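Local coordinates for cell envelope-related transcriptional attenuator domain-containing protein (Eubacterium siraeum, PDB 4OBM) that is of unknown function but belongs to the LytR-CpsA-Psr family and is therefore possibly involved in cell-envelope assembly or its regulation, at residues 174-178 and 179-183. Numbering follows the deposited sequence.
Sequences SSFID and QNFIG
Phe176 and Phe181 meet as an offset edge-to-face pair near the C-terminal end of their helix, the edge of Phe181 directed at the face of Phe176. CE1 of Phe181 lies 3.7 Å from CE2 of Phe176, with the planes at 76°. With CG anti to the backbone N (chi1 172°), the Phe176 ring stands out from the side of the helix, where the Phe181 ring edge can meet it; flat and apolar, both rings suit packing against Val112.

The i to i+4 backbone bonds of the helix run on from Gln179 N to Ser175 O (2.9 Å) and from Phe181 N to Ile177 O (2.9 Å), but Asn180 N reaches Phe176 O only weakly. Asparagine suits this last turn because its amide supplies a second donor: ND2 approaches Phe176 O in the carbonyl plane, on a lone pair, at 3.2 Å, and also bonds Asn114 O. A leucine at Asn180 would probably leave Phe176 O with just the weak backbone bond and Asn114 O without this donor. Gln179 is long enough for OE1 to take Thr116 N.

On another side, Ile182 CD1 packs against Asp178 O and CB, while aspartate offers two oxygens, for Val227 N and Ser226 OG.

Phe176 and Asn180 thus touch helix 102-112 and strand 115-119, while Ile177 and Asp178 meet Val227 and the start of strand 228-230.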
loop_
_atom_site.group_PDB
_atom_site.type_symbol
_atom_site.label_atom_id
_atom_site.label_comp_id
_atom_site.label_asym_id
_atom_site.label_seq_id
_atom_site.Cartn_x
_atom_site.Cartn_y
_atom_site.Cartn_z
ATOM N N SER A 174 -4.643 -5.424 -3.467
ATOM C CA SER A 174 -5.414 -6.252 -2.526
ATOM C C SER A 174 -5.456 -7.698 -3.008
ATOM O O SER A 174 -5.231 -8.632 -2.233
ATOM C CB SER A 174 -6.834 -5.720 -2.377
ATOM O OG SER A 174 -6.882 -4.632 -1.474
ATOM N N SER A 175 -5.720 -7.866 -4.313
ATOM C CA SER A 175 -5.789 -9.159 -4.987
ATOM C C SER A 175 -4.426 -9.858 -4.951
ATOM O O SER A 175 -4.373 -11.048 -4.669
ATOM C CB SER A 175 -6.268 -8.977 -6.422
ATOM O OG SER A 175 -7.607 -8.520 -6.473
ATOM N N PHE A 176 -3.340 -9.114 -5.191
ATOM C CA PHE A 176 -1.945 -9.599 -5.147
ATOM C C PHE A 176 -1.568 -10.139 -3.750
ATOM O O PHE A 176 -0.923 -11.183 -3.658
ATOM C CB PHE A 176 -0.971 -8.467 -5.573
ATOM C CG PHE A 176 0.497 -8.785 -5.390
ATOM C CD1 PHE A 176 1.127 -9.733 -6.192
ATOM C CD2 PHE A 176 1.247 -8.141 -4.411
ATOM C CE1 PHE A 176 2.480 -10.046 -6.003
ATOM C CE2 PHE A 176 2.593 -8.464 -4.218
ATOM C CZ PHE A 176 3.203 -9.405 -5.023
ATOM N N ILE A 177 -1.990 -9.434 -2.676
ATOM C CA ILE A 177 -1.716 -9.817 -1.288
ATOM C C ILE A 177 -2.537 -11.065 -0.908
ATOM O O ILE A 177 -1.998 -11.975 -0.288
ATOM C CB ILE A 177 -1.944 -8.640 -0.291
ATOM C CG1 ILE A 177 -0.882 -7.522 -0.503
ATOM C CG2 ILE A 177 -1.934 -9.136 1.179
ATOM C CD1 ILE A 177 -1.252 -6.123 0.064
ATOM N N ASP A 178 -3.829 -11.093 -1.261
ATOM C CA ASP A 178 -4.729 -12.213 -0.962
ATOM C C ASP A 178 -4.366 -13.495 -1.700
ATOM O O ASP A 178 -4.423 -14.571 -1.101
ATOM C CB ASP A 178 -6.172 -11.841 -1.312
ATOM C CG ASP A 178 -6.792 -10.821 -0.388
ATOM O OD1 ASP A 178 -6.196 -10.547 0.685
ATOM O OD2 ASP A 178 -7.901 -10.345 -0.701
ATOM N N GLN A 179 -4.023 -13.401 -2.986
ATOM C CA GLN A 179 -3.740 -14.598 -3.781
ATOM C C GLN A 179 -2.356 -15.197 -3.557
ATOM O O GLN A 179 -2.174 -16.388 -3.843
ATOM C CB GLN A 179 -3.908 -14.302 -5.271
ATOM C CG GLN A 179 -5.360 -14.078 -5.670
ATOM C CD GLN A 179 -5.460 -13.387 -6.994
ATOM O OE1 GLN A 179 -4.628 -13.588 -7.883
ATOM N NE2 GLN A 179 -6.503 -12.590 -7.166
ATOM N N ASN A 180 -1.383 -14.397 -3.089
ATOM C CA ASN A 180 -0.008 -14.875 -2.947
ATOM C C ASN A 180 0.571 -14.808 -1.543
ATOM O O ASN A 180 1.685 -15.298 -1.367
ATOM C CB ASN A 180 0.905 -14.080 -3.860
ATOM C CG ASN A 180 0.616 -14.247 -5.311
ATOM O OD1 ASN A 180 0.862 -15.307 -5.896
ATOM N ND2 ASN A 180 0.095 -13.192 -5.916
ATOM N N PHE A 181 -0.106 -14.175 -0.568
ATOM C CA PHE A 181 0.473 -14.095 0.784
ATOM C C PHE A 181 -0.291 -14.932 1.775
ATOM O O PHE A 181 0.299 -15.344 2.770
ATOM C CB PHE A 181 0.581 -12.651 1.300
ATOM C CG PHE A 181 1.704 -11.853 0.692
ATOM C CD1 PHE A 181 1.590 -11.327 -0.589
ATOM C CD2 PHE A 181 2.862 -11.594 1.414
ATOM C CE1 PHE A 181 2.627 -10.578 -1.147
ATOM C CE2 PHE A 181 3.893 -10.832 0.862
ATOM C CZ PHE A 181 3.768 -10.329 -0.416
ATOM N N ILE A 182 -1.589 -15.194 1.524
ATOM C CA ILE A 182 -2.379 -16.038 2.422
ATOM C C ILE A 182 -1.795 -17.452 2.321
ATOM O O ILE A 182 -1.624 -17.971 1.219
ATOM C CB ILE A 182 -3.916 -15.972 2.138
ATOM C CG1 ILE A 182 -4.462 -14.548 2.412
ATOM C CG2 ILE A 182 -4.691 -17.032 2.960
ATOM C CD1 ILE A 182 -5.896 -14.231 1.895
ATOM N N GLY A 183 -1.398 -17.997 3.462
ATOM C CA GLY A 183 -0.814 -19.328 3.542
ATOM C C GLY A 183 0.693 -19.381 3.370
ATOM O O GLY A 183 1.259 -20.479 3.402
#